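Local coordinates for protein phenolpthiocerol synthesis type-I polyketide synthase ppsA (Mycobacterium bovis, PDB 7AKC) that probably helps build the lipid core of phthiocerols and phenolphthiocerols by adding malonyl or methylmalonyl extender units, which its acyltransferase domain loads from CoA, at residues T23-S28 with A93-W98; D106-H111 with A119-A124; T244-L249 with W260-R265; A275-G280 with H286-I291; Q299-T304 with Y314-T319. All blocks are in the same frame, centred on the assembly; numbering follows the deposited sequence.

Overall arrangement
Four of the five contacts fasten a helix to the central parallel sheet of this acyltransferase domain: contacts 2, 1, 4 and 5 each involve a strand of it, in the order 107-110, 23-27, 287-290 and 315-317. The centres of contacts 1 and 2 lie about 9 Å apart and those of contacts 4 and 5 about 8 Å. Contact 3 stands off the sheet, about 14 Å from contact 2 between centres and about 22 Å from contact 5. Contacts 2 and 3 meet where Gly110 O and Thr244 OG1 are 2.7 Å apart, in a hydrogen bond, beside a probable nucleophile elbow that begins at Gly110 and includes Ser112. Contact 4 holds a sodium ion.

Contact 1 (T23-S28 with A93-W98); sequences TVFVYS and ALTELW
Phe25, Tyr27 and Thr95 supply most of the buried surface where strand 23-27 meets helix 79-100, an example of how a parallel sheet is closed on one side by a helix running almost antiparallel to a central strand. The axes of 23-27 and 93-98 make an angle of 162° and approach to 11.1 Å, a distance that large side chains must bridge. Phe25 and Tyr27, two residues apart, rise from the same side of the strand. Tyr27 reaches out with its phenol so that OH donates to Thr95 OG1 at 2.7 Å, the threonine oxygen lying at the ring edge and in its plane. In Thr95 chi1 is -60°, which sets OG1 beside the backbone nitrogen and swings the methyl to the other side, anti to that nitrogen. CG2 therefore faces the edge of the Phe25 ring, 4.1 Å from Phe25 CD2. One turn further along the helix, Trp98 CB comes within 3.8 Å of Phe25 CZ. The Phe25 ring and the five-membered ring of Trp98 meet obliquely, neither stacked nor edge-to-face, with planes at 58° and centroids 5.3 Å apart. The polar end of the indole has a partner outside both segments, NE1 being hydrogen-bonded to Thr319 OG1. Helix 115-121 adds to the enclosure, with Val121 touching both Tyr27 and Thr95. Thr95 OG1 is also bonded to Gln91 O, so a short relay runs from phenol to threonine to helix carbonyl: the two hydroxyls buried among apolar side chains are both engaged, and the rotation of Thr95 is fixed.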
# COMPACT_ATOMS: atom_id res chain seq x y z
N THR A 23 0.51 15.22 11.82
CA THR A 23 -0.08 13.88 11.93
C THR A 23 -0.42 13.28 10.58
O THR A 23 -1.17 13.85 9.79
CB THR A 23 -1.33 13.94 12.80
OG1 THR A 23 -0.95 14.44 14.07
CG2 THR A 23 -1.98 12.56 12.97
N VAL A 24 0.10 12.09 10.32
CA VAL A 24 -0.14 11.38 9.07
C VAL A 24 -0.98 10.18 9.33
O VAL A 24 -0.67 9.42 10.24
CB VAL A 24 1.17 10.93 8.40
CG1 VAL A 24 0.90 10.36 7.01
CG2 VAL A 24 2.18 12.07 8.34
N PHE A 25 -1.99 9.94 8.49
CA PHE A 25 -2.79 8.72 8.61
C PHE A 25 -2.32 7.81 7.50
O PHE A 25 -2.26 8.24 6.35
CB PHE A 25 -4.29 9.00 8.50
CG PHE A 25 -4.95 9.51 9.77
CD1 PHE A 25 -4.20 10.07 10.79
CD2 PHE A 25 -6.33 9.40 9.96
CE1 PHE A 25 -4.82 10.56 11.95
CE2 PHE A 25 -6.93 9.86 11.14
CZ PHE A 25 -6.18 10.44 12.13
N VAL A 26 -1.97 6.57 7.84
CA VAL A 26 -1.46 5.60 6.90
C VAL A 26 -2.49 4.49 6.68
O VAL A 26 -2.94 3.89 7.65
CB VAL A 26 -0.09 5.05 7.33
CG1 VAL A 26 0.42 4.04 6.30
CG2 VAL A 26 0.94 6.18 7.54
N TYR A 27 -2.85 4.23 5.42
CA TYR A 27 -3.85 3.23 5.07
C TYR A 27 -3.17 2.06 4.41
O TYR A 27 -2.63 2.22 3.32
CB TYR A 27 -4.91 3.85 4.15
CG TYR A 27 -5.67 4.93 4.88
CD1 TYR A 27 -6.78 4.62 5.65
CD2 TYR A 27 -5.20 6.24 4.91
CE1 TYR A 27 -7.45 5.60 6.37
CE2 TYR A 27 -5.82 7.22 5.69
CZ TYR A 27 -6.96 6.90 6.40
OH TYR A 27 -7.60 7.86 7.13
N SER A 28 -3.19 0.89 5.05
CA SER A 28 -2.52 -0.28 4.49
C SER A 28 -3.37 -0.90 3.37
O SER A 28 -4.59 -0.70 3.34
CB SER A 28 -2.23 -1.30 5.58
OG SER A 28 -3.41 -1.92 6.05
N ALA A 93 -14.44 4.26 8.70
CA ALA A 93 -15.11 4.43 9.99
C ALA A 93 -14.12 4.68 11.14
O ALA A 93 -14.44 5.47 12.05
CB ALA A 93 -16.04 3.26 10.30
N LEU A 94 -12.94 4.05 11.10
CA LEU A 94 -11.92 4.28 12.13
C LEU A 94 -11.37 5.69 11.99
O LEU A 94 -11.15 6.35 13.00
CB LEU A 94 -10.76 3.27 12.07
CG LEU A 94 -11.04 1.85 12.54
CD1 LEU A 94 -9.85 0.94 12.20
CD2 LEU A 94 -11.36 1.80 14.01
N THR A 95 -11.21 6.19 10.74
CA THR A 95 -10.75 7.56 10.48
C THR A 95 -11.70 8.57 11.15
O THR A 95 -11.22 9.53 11.75
CB THR A 95 -10.68 7.84 8.98
OG1 THR A 95 -9.77 6.92 8.38
CG2 THR A 95 -10.23 9.27 8.67
N GLU A 96 -13.03 8.36 11.05
CA GLU A 96 -13.97 9.30 11.67
C GLU A 96 -14.00 9.18 13.21
O GLU A 96 -14.28 10.17 13.89
CB GLU A 96 -15.38 9.18 11.05
CG GLU A 96 -15.50 9.98 9.76
CD GLU A 96 -16.72 9.67 8.92
OE1 GLU A 96 -17.85 9.92 9.39
OE2 GLU A 96 -16.54 9.18 7.78
N LEU A 97 -13.68 7.99 13.74
CA LEU A 97 -13.59 7.77 15.18
C LEU A 97 -12.42 8.59 15.73
O LEU A 97 -12.57 9.21 16.77
CB LEU A 97 -13.39 6.29 15.52
CG LEU A 97 -13.22 5.96 17.00
CD1 LEU A 97 -14.41 6.43 17.83
CD2 LEU A 97 -12.95 4.49 17.21
N TRP A 98 -11.26 8.61 15.01
CA TRP A 98 -10.09 9.39 15.42
C TRP A 98 -10.46 10.88 15.49
O TRP A 98 -10.17 11.53 16.49
CB TRP A 98 -8.90 9.18 14.45
CG TRP A 98 -8.00 8.02 14.79
CD1 TRP A 98 -7.89 6.85 14.10
CD2 TRP A 98 -7.05 7.96 15.86
NE1 TRP A 98 -6.93 6.05 14.68
CE2 TRP A 98 -6.40 6.71 15.76
CE3 TRP A 98 -6.69 8.83 16.89
CZ2 TRP A 98 -5.42 6.31 16.67
CZ3 TRP A 98 -5.70 8.43 17.78
CH2 TRP A 98 -5.07 7.19 17.65

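Contact 2 (D106-H111 with A119-A124); sequences DLVIGH and AVVAGA
Strand 107-110 and the end of helix 115-121 draw together at Val108 and Ala122, whose CA atoms are 6.7 Å apart. The helix closes in a Schellman motif. Gly123 adopts a positive phi of 93°, and two bonds fold back into the final turn, Ala124 N to Ala119 O at 2.9 Å and Gly123 N to Val120 O at 3.1 Å. Just before this turn, Val121 and Ala122 both point toward the strand. Val108 answers with both of its methyl groups. With chi1 at -59°, CG1 lies beside the backbone nitrogen and meets Val121 CG1 at 3.9 Å. The other branch, CG2, occupies the crowded position between the backbone nitrogen and the carbonyl carbon, and from there it touches Ala122 CB at 3.8 Å. One branched residue thus spans two consecutive residues, Val121 and Ala122, purely by methyl-to-methyl contact, and no hydrogen bond crosses the interface. The strand, the turn after it and the helix make up a probable nucleophile elbow of the GxSxG type, with Gly110 at the strand end and Ser112 in the turn, as expected for a malonyl-type acyltransferase. On this side of the sheet Val108 also touches Tyr27 and Ile241, from the flanking strands 23-27 and 240-242, while on the opposite side Leu107 and Ile109 pack against Ala277 of helix 270-278.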
# COMPACT_ATOMS: atom_id res chain seq x y z
N ASP A 106 -3.17 15.69 8.88
CA ASP A 106 -2.69 16.80 8.07
C ASP A 106 -2.21 16.27 6.69
O ASP A 106 -2.02 17.06 5.76
CB ASP A 106 -1.54 17.49 8.79
CG ASP A 106 -1.96 17.98 10.16
OD1 ASP A 106 -2.81 18.91 10.22
OD2 ASP A 106 -1.47 17.43 11.18
N LEU A 107 -2.03 14.95 6.56
CA LEU A 107 -1.52 14.30 5.39
C LEU A 107 -1.91 12.82 5.46
O LEU A 107 -2.06 12.25 6.55
CB LEU A 107 0.01 14.40 5.40
CG LEU A 107 0.71 13.95 4.14
CD1 LEU A 107 1.00 15.13 3.24
CD2 LEU A 107 2.02 13.25 4.47
N VAL A 108 -2.16 12.24 4.30
CA VAL A 108 -2.46 10.80 4.25
C VAL A 108 -1.50 10.09 3.31
O VAL A 108 -1.03 10.66 2.33
CB VAL A 108 -3.95 10.51 3.92
CG1 VAL A 108 -4.88 11.12 4.97
CG2 VAL A 108 -4.31 10.97 2.53
N ILE A 109 -1.21 8.80 3.61
CA ILE A 109 -0.39 7.95 2.76
C ILE A 109 -1.09 6.63 2.68
O ILE A 109 -1.42 6.04 3.70
CB ILE A 109 1.05 7.80 3.30
CG1 ILE A 109 1.79 9.17 3.30
CG2 ILE A 109 1.81 6.77 2.48
CD1 ILE A 109 3.18 9.17 3.94
N GLY A 110 -1.36 6.18 1.48
CA GLY A 110 -2.00 4.89 1.25
C GLY A 110 -0.96 3.95 0.68
O GLY A 110 -0.27 4.29 -0.28
N HIS A 111 -0.87 2.74 1.24
CA HIS A 111 0.03 1.66 0.88
C HIS A 111 -0.75 0.66 0.02
O HIS A 111 -1.80 0.16 0.45
CB HIS A 111 0.52 1.02 2.17
CG HIS A 111 1.27 -0.26 2.05
ND1 HIS A 111 0.60 -1.48 1.90
CD2 HIS A 111 2.59 -0.51 2.21
CE1 HIS A 111 1.54 -2.42 1.92
NE2 HIS A 111 2.76 -1.87 2.08
N ALA A 119 -7.09 8.32 -0.76
CA ALA A 119 -7.65 9.31 -1.70
C ALA A 119 -9.01 9.77 -1.26
O ALA A 119 -9.34 10.94 -1.48
CB ALA A 119 -7.73 8.73 -3.11
N VAL A 120 -9.83 8.88 -0.64
CA VAL A 120 -11.15 9.28 -0.14
C VAL A 120 -11.01 10.23 1.06
O VAL A 120 -11.70 11.25 1.11
CB VAL A 120 -12.02 8.06 0.22
CG1 VAL A 120 -13.31 8.48 0.93
CG2 VAL A 120 -12.36 7.25 -1.02
N VAL A 121 -10.14 9.88 2.03
CA VAL A 121 -9.94 10.71 3.22
C VAL A 121 -9.35 12.08 2.87
O VAL A 121 -9.71 13.09 3.48
CB VAL A 121 -9.13 9.97 4.31
CG1 VAL A 121 -8.75 10.91 5.45
CG2 VAL A 121 -9.92 8.78 4.84
N ALA A 122 -8.50 12.13 1.83
CA ALA A 122 -7.92 13.38 1.37
C ALA A 122 -8.90 14.26 0.58
O ALA A 122 -8.59 15.41 0.34
CB ALA A 122 -6.69 13.10 0.52
N GLY A 123 -10.05 13.73 0.18
CA GLY A 123 -11.05 14.48 -0.57
C GLY A 123 -10.93 14.36 -2.08
O GLY A 123 -11.70 15.01 -2.80
N ALA A 124 -9.98 13.55 -2.59
CA ALA A 124 -9.83 13.41 -4.05
C ALA A 124 -10.98 12.63 -4.66
O ALA A 124 -11.39 12.88 -5.79
CB ALA A 124 -8.50 12.75 -4.38

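Contact 3 (T244-L249 with W260-R265); sequences TTYADL and WATNMR
A loop is pinned here to a helix by one buried side-chain hydrogen bond with methyl packing beside it: Thr245, in the segment that follows strand 240-242, meets Asn263 and Thr262 of helix 257-265. The backbones come close, the CA atoms of Thr245 and Asn263 being 5.0 Å apart. Asn263 ND2 donates to Thr245 OG1 at 2.8 Å, nearly straight at 163°, and the acceptor lies in the amide plane. Asn263 extends its amide anti to the backbone nitrogen (chi1 164°), which carries ND2 across to the loop. Thr245 OG1 has a second partner in Glu115 OE1, so two bonds grip this hydroxyl and settle its rotation. Its methyl is thereby turned the other way, and Thr245 CG2 touches Thr262 CG2 at 3.7 Å. The same Thr245 methyl sits over the centre of one face of the Tyr246 ring, 3.6 Å above the plane, a CH-pi type of packing between adjacent residues. Thr262 CG2 also approaches Tyr246 CE1, at 4.0 Å, obliquely to the ring. One water adds a looser link: it donates to Thr244 OG1 at 2.7 Å and accepts a weak bond from Asn263 ND2. Tyr246 OH bonds to His259 ND1, and Thr262 OG1 to Glu258 O one turn back. Helix 115-121 lies alongside through Glu115, helix 127-141 approaches Asn263 with Arg137, and strand 107-110 ends nearby, where Gly110 O bonds to Thr244 OG1.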
# COMPACT_ATOMS: atom_id res chain seq x y z
N THR A 244 1.91 6.58 -3.25
CA THR A 244 2.96 5.58 -3.28
C THR A 244 3.02 4.92 -4.69
O THR A 244 3.79 3.96 -4.90
CB THR A 244 2.68 4.51 -2.20
OG1 THR A 244 1.38 3.90 -2.40
CG2 THR A 244 2.85 5.07 -0.76
N THR A 245 2.26 5.43 -5.65
CA THR A 245 2.19 4.87 -6.98
C THR A 245 3.41 5.12 -7.87
O THR A 245 3.81 4.20 -8.63
CB THR A 245 0.92 5.38 -7.67
OG1 THR A 245 -0.21 4.85 -6.94
CG2 THR A 245 0.84 4.95 -9.14
N TYR A 246 3.96 6.33 -7.77
CA TYR A 246 5.05 6.74 -8.68
C TYR A 246 6.40 6.90 -7.97
O TYR A 246 6.44 7.33 -6.82
CB TYR A 246 4.68 8.06 -9.35
CG TYR A 246 3.30 8.08 -9.96
CD1 TYR A 246 3.08 7.58 -11.23
CD2 TYR A 246 2.22 8.61 -9.27
CE1 TYR A 246 1.82 7.59 -11.80
CE2 TYR A 246 0.96 8.62 -9.82
CZ TYR A 246 0.75 8.11 -11.09
OH TYR A 246 -0.49 8.12 -11.65
N ALA A 247 7.47 6.58 -8.69
CA ALA A 247 8.82 6.78 -8.15
C ALA A 247 9.08 8.28 -7.95
O ALA A 247 9.83 8.64 -7.06
CB ALA A 247 9.87 6.20 -9.10
N ASP A 248 8.50 9.11 -8.82
CA ASP A 248 8.66 10.58 -8.70
C ASP A 248 7.51 11.08 -7.83
O ASP A 248 6.38 11.04 -8.29
CB ASP A 248 8.72 11.26 -10.07
CG ASP A 248 8.88 12.77 -10.04
OD1 ASP A 248 9.13 13.33 -8.96
OD2 ASP A 248 8.75 13.39 -11.11
N LEU A 249 7.82 11.52 -6.62
CA LEU A 249 6.74 11.92 -5.68
C LEU A 249 6.19 13.29 -6.06
O LEU A 249 5.15 13.65 -5.54
CB LEU A 249 7.25 11.88 -4.24
CG LEU A 249 7.82 10.55 -3.76
CD1 LEU A 249 8.58 10.76 -2.47
CD2 LEU A 249 6.73 9.52 -3.56
N TRP A 260 -5.61 4.52 -11.02
CA TRP A 260 -5.90 3.23 -10.36
C TRP A 260 -5.39 2.02 -11.14
O TRP A 260 -4.85 1.08 -10.53
CB TRP A 260 -7.39 3.11 -9.99
CG TRP A 260 -7.82 4.25 -9.11
CD1 TRP A 260 -8.70 5.26 -9.42
CD2 TRP A 260 -7.27 4.59 -7.83
NE1 TRP A 260 -8.74 6.19 -8.40
CE2 TRP A 260 -7.87 5.80 -7.41
CE3 TRP A 260 -6.27 4.02 -7.01
CZ2 TRP A 260 -7.51 6.44 -6.23
CZ3 TRP A 260 -5.96 4.62 -5.82
CH2 TRP A 260 -6.55 5.83 -5.45
N ALA A 261 -5.42 2.08 -12.49
CA ALA A 261 -4.83 1.02 -13.34
C ALA A 261 -3.31 0.97 -13.15
O ALA A 261 -2.72 -0.11 -13.07
CB ALA A 261 -5.16 1.29 -14.81
N THR A 262 -2.68 2.15 -13.02
CA THR A 262 -1.23 2.22 -12.82
C THR A 262 -0.83 1.76 -11.44
O THR A 262 0.15 1.03 -11.28
CB THR A 262 -0.75 3.64 -13.12
OG1 THR A 262 -0.93 3.91 -14.51
CG2 THR A 262 0.71 3.87 -12.72
N ASN A 263 -1.59 2.21 -10.42
CA ASN A 263 -1.34 1.90 -9.01
C ASN A 263 -1.32 0.40 -8.71
O ASN A 263 -0.48 -0.08 -7.94
CB ASN A 263 -2.34 2.66 -8.11
CG ASN A 263 -2.40 2.13 -6.71
OD1 ASN A 263 -3.20 1.22 -6.41
ND2 ASN A 263 -1.50 2.62 -5.86
N MET A 264 -2.23 -0.33 -9.35
CA MET A 264 -2.33 -1.79 -9.11
C MET A 264 -1.13 -2.55 -9.69
O MET A 264 -0.85 -3.64 -9.20
CB MET A 264 -3.65 -2.34 -9.68
CG MET A 264 -3.66 -2.48 -11.18
SD MET A 264 -5.30 -2.89 -11.79
CE MET A 264 -5.74 -4.23 -10.69
N ARG A 265 -0.45 -2.00 -10.69
CA ARG A 265 0.69 -2.70 -11.36
C ARG A 265 2.02 -2.20 -10.80
O ARG A 265 2.90 -3.03 -10.56
CB ARG A 265 0.65 -2.44 -12.87
CG ARG A 265 1.89 -2.86 -13.63
CD ARG A 265 2.18 -4.33 -13.47
NE ARG A 265 3.41 -4.70 -14.15
CZ ARG A 265 4.61 -4.71 -13.60
NH1 ARG A 265 4.77 -4.37 -12.33
NH2 ARG A 265 5.66 -5.06 -14.32
O HOH W 1 0.64 1.77 -3.93
O HOH W 2 -0.83 7.32 -14.43

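Contact 4 (A275-G280 with H286-I291); sequences ASAGSG and HTFIEI. With NA (sodium ion), chain C.
The sodium site at the end of helix 270-278 adjoins the place where Ala277 and Gly278 meet the edge of Phe288. The ion is bound by Ser276 O at 2.3 Å, by Ser279 O at 2.4 Å and by a water at 2.5 Å, with Ala281 O and Gly283 O completing five oxygen ligands. Carbonyl groups at a helix C-terminus are poorly supplied with backbone donors, and the negative end of the helix probably helps to attract the cation. Ser276 O serves twice, since it also accepts from Ser279 N at 3.2 Å as the helix unwinds. This ending belongs to an alpha-to-beta connection of the domain: the chain leaves the helix, loops round the sodium ion and returns as strand 287-290, which lies between strands 23-27 and 315-317 in the parallel sheet. Phe288 rises from that strand toward the helix, its CG held beside the backbone nitrogen (chi1 -70°), and presents the far edge of its ring. Ala277 CB meets this edge near the ring plane, 3.8 Å from Phe288 CE2 and equally close to CZ. Gly278 N follows at the same edge, 4.1 Å from Phe288 CZ, where a residue with no side chain brings its backbone against the ring. Ile301 and Leu305 of helix 298-308 touch Phe288 as well, while Gly278 O is bonded to Tyr314 OH.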
# COMPACT_ATOMS: atom_id res chain seq x y z
N ALA A 275 9.46 8.66 3.98
CA ALA A 275 10.67 9.49 4.09
C ALA A 275 10.38 10.93 3.70
O ALA A 275 10.88 11.87 4.33
CB ALA A 275 11.77 8.93 3.18
N SER A 276 9.55 11.12 2.67
CA SER A 276 9.21 12.50 2.22
C SER A 276 8.39 13.18 3.31
O SER A 276 8.62 14.35 3.64
CB SER A 276 8.41 12.45 0.93
OG SER A 276 8.01 13.76 0.53
N ALA A 277 7.41 12.47 3.86
CA ALA A 277 6.57 13.03 4.94
C ALA A 277 7.45 13.40 6.15
O ALA A 277 7.34 14.51 6.68
CB ALA A 277 5.50 12.00 5.34
N GLY A 278 8.39 12.52 6.51
CA GLY A 278 9.26 12.78 7.65
C GLY A 278 10.28 13.90 7.43
O GLY A 278 10.77 14.51 8.39
N SER A 279 10.56 14.21 6.16
CA SER A 279 11.54 15.21 5.75
C SER A 279 10.99 16.63 5.94
O SER A 279 9.80 16.82 5.74
CB SER A 279 11.83 15.05 4.26
OG SER A 279 12.63 16.12 3.77
N GLY A 280 11.84 17.61 6.25
CA GLY A 280 11.37 19.00 6.30
C GLY A 280 10.90 19.52 4.95
O GLY A 280 10.21 20.54 4.88
N HIS A 286 5.62 14.35 12.23
CA HIS A 286 6.30 13.52 13.21
C HIS A 286 5.44 12.42 13.84
O HIS A 286 6.00 11.59 14.54
CB HIS A 286 6.96 14.39 14.30
CG HIS A 286 8.08 15.22 13.73
ND1 HIS A 286 9.40 14.81 13.80
CD2 HIS A 286 8.03 16.39 13.04
CE1 HIS A 286 10.11 15.73 13.16
NE2 HIS A 286 9.33 16.70 12.68
N THR A 287 4.12 12.37 13.57
CA THR A 287 3.28 11.30 14.11
C THR A 287 2.65 10.55 12.98
O THR A 287 2.06 11.17 12.10
CB THR A 287 2.19 11.84 15.05
OG1 THR A 287 2.80 12.54 16.12
CG2 THR A 287 1.30 10.71 15.60
N PHE A 288 2.80 9.23 12.96
CA PHE A 288 2.24 8.41 11.90
C PHE A 288 1.29 7.43 12.55
O PHE A 288 1.66 6.75 13.50
CB PHE A 288 3.35 7.66 11.15
CG PHE A 288 4.20 8.60 10.32
CD1 PHE A 288 5.18 9.39 10.91
CD2 PHE A 288 4.05 8.67 8.95
CE1 PHE A 288 5.92 10.29 10.16
CE2 PHE A 288 4.84 9.54 8.19
CZ PHE A 288 5.76 10.34 8.80
N ILE A 289 0.04 7.42 12.10
CA ILE A 289 -0.99 6.57 12.65
C ILE A 289 -1.49 5.66 11.57
O ILE A 289 -2.06 6.13 10.60
CB ILE A 289 -2.14 7.39 13.28
CG1 ILE A 289 -1.60 8.46 14.26
CG2 ILE A 289 -3.16 6.46 13.94
CD1 ILE A 289 -2.69 9.38 14.90
N GLU A 290 -1.30 4.37 11.74
CA GLU A 290 -1.81 3.38 10.79
C GLU A 290 -3.29 3.20 11.14
O GLU A 290 -3.61 2.94 12.29
CB GLU A 290 -1.07 2.06 10.98
CG GLU A 290 -1.60 0.98 10.04
CD GLU A 290 -0.87 -0.34 10.12
OE1 GLU A 290 0.35 -0.34 10.40
OE2 GLU A 290 -1.52 -1.40 9.93
N ILE A 291 -4.19 3.40 10.17
CA ILE A 291 -5.63 3.27 10.40
C ILE A 291 -6.05 1.87 10.03
O ILE A 291 -6.44 1.63 8.89
CB ILE A 291 -6.44 4.36 9.64
CG1 ILE A 291 -5.80 5.77 9.82
CG2 ILE A 291 -7.89 4.36 10.08
CD1 ILE A 291 -5.67 6.22 11.28
NA NA C . 7.99 16.43 4.31
O HOH W 3 5.89 16.01 3.09

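Contact 5 (Q299-T304 with Y314-T319); sequences QAIIDT and YTSLGT
Ser316 on strand 315-317 is met by two successive isoleucines, Ile301 and Ile302, of helix 298-308. Along the helix, Gln299 comes first and turns away from the strand. Its NE2 donates to Asp303 OD1 at 3.0 Å, nearly straight at 165° though from above the carboxylate plane, a side-chain bond from residue i to i+4 along one turn of the helix. Ile301 points at the strand and uses its shorter branch, CG2 lying 3.6 Å from Ser316 OG. The CB of Ile302 does not point at the strand, but chi1 of -55° puts CG1 beside the backbone nitrogen, and the end of the side chain comes nearer: CG1 is 3.6 Å from Ser316 CB. The small serine is thus touched on its oxygen by one isoleucine and on its carbon by the next. Ser316 OG also makes a weak hydrogen bond to Thr298 O, just before the 299-304 segment. Helix and strand are the last two elements of a beta-alpha-beta crossover that starts with strand 287-290. Phe288 of that strand and Ile274 of helix 270-278 pack against Ile301, strand 315-317 forms the edge of the parallel sheet, and Asp303 and Thr304 touch Ser177 of strand 171-177 in the antiparallel sheet.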
# COMPACT_ATOMS: atom_id res chain seq x y z
N GLN A 299 6.63 -0.90 12.20
CA GLN A 299 8.10 -1.03 12.21
C GLN A 299 8.71 -0.56 10.89
O GLN A 299 9.76 0.08 10.92
CB GLN A 299 8.59 -2.43 12.62
CG GLN A 299 10.09 -2.44 12.96
CD GLN A 299 10.44 -1.68 14.24
OE1 GLN A 299 9.89 -1.94 15.32
NE2 GLN A 299 11.41 -0.78 14.15
N ALA A 300 8.02 -0.75 9.75
CA ALA A 300 8.52 -0.23 8.46
C ALA A 300 8.60 1.28 8.48
O ALA A 300 9.53 1.86 7.91
CB ALA A 300 7.60 -0.65 7.32
N ILE A 301 7.62 1.94 9.12
CA ILE A 301 7.61 3.39 9.23
C ILE A 301 8.83 3.88 9.99
O ILE A 301 9.57 4.74 9.49
CB ILE A 301 6.25 3.83 9.84
CG1 ILE A 301 5.15 3.63 8.78
CG2 ILE A 301 6.31 5.26 10.41
CD1 ILE A 301 3.65 3.76 9.28
N ILE A 302 9.06 3.30 11.19
CA ILE A 302 10.17 3.66 12.06
C ILE A 302 11.50 3.36 11.40
O ILE A 302 12.41 4.18 11.48
CB ILE A 302 10.07 2.94 13.41
CG1 ILE A 302 8.72 3.22 14.07
CG2 ILE A 302 11.21 3.33 14.32
CD1 ILE A 302 8.38 2.25 15.17
N ASP A 303 11.65 2.17 10.77
CA ASP A 303 12.90 1.81 10.13
C ASP A 303 13.25 2.82 9.03
O ASP A 303 14.38 3.30 9.00
CB ASP A 303 12.82 0.39 9.53
CG ASP A 303 12.77 -0.73 10.57
OD1 ASP A 303 13.10 -0.47 11.74
OD2 ASP A 303 12.41 -1.88 10.19
N THR A 304 12.26 3.23 8.21
CA THR A 304 12.49 4.22 7.15
C THR A 304 12.93 5.59 7.74
O THR A 304 13.91 6.20 7.28
CB THR A 304 11.23 4.39 6.29
OG1 THR A 304 11.09 3.20 5.53
CG2 THR A 304 11.31 5.65 5.32
N TYR A 314 10.33 10.55 16.06
CA TYR A 314 9.07 10.19 15.42
C TYR A 314 8.26 9.25 16.31
O TYR A 314 8.82 8.48 17.08
CB TYR A 314 9.33 9.46 14.09
CG TYR A 314 10.00 10.34 13.07
CD1 TYR A 314 9.28 11.29 12.36
CD2 TYR A 314 11.36 10.25 12.84
CE1 TYR A 314 9.89 12.09 11.40
CE2 TYR A 314 11.99 11.06 11.90
CZ TYR A 314 11.26 12.03 11.23
OH TYR A 314 11.89 12.78 10.27
N THR A 315 6.94 9.29 16.16
CA THR A 315 6.06 8.39 16.88
C THR A 315 5.25 7.63 15.84
O THR A 315 4.73 8.24 14.91
CB THR A 315 5.16 9.16 17.84
OG1 THR A 315 5.97 9.69 18.88
CG2 THR A 315 4.09 8.28 18.45
N SER A 316 5.20 6.30 15.95
CA SER A 316 4.46 5.48 15.01
C SER A 316 3.52 4.61 15.80
O SER A 316 3.97 3.90 16.71
CB SER A 316 5.42 4.60 14.23
OG SER A 316 4.72 3.81 13.28
N LEU A 317 2.22 4.67 15.50
CA LEU A 317 1.24 3.86 16.24
C LEU A 317 0.09 3.35 15.38
O LEU A 317 -0.15 3.86 14.30
CB LEU A 317 0.69 4.63 17.44
CG LEU A 317 0.09 6.00 17.13
CD1 LEU A 317 -1.40 5.99 17.32
CD2 LEU A 317 0.66 7.05 18.07
N GLY A 318 -0.62 2.36 15.89
CA GLY A 318 -1.78 1.79 15.21
C GLY A 318 -3.09 2.34 15.75
O GLY A 318 -3.09 3.24 16.60
N THR A 319 -4.21 1.80 15.26
CA THR A 319 -5.55 2.19 15.66
C THR A 319 -6.17 1.12 16.56
O THR A 319 -6.61 1.42 17.67
CB THR A 319 -6.38 2.49 14.41
OG1 THR A 319 -5.82 3.63 13.76
CG2 THR A 319 -7.84 2.74 14.74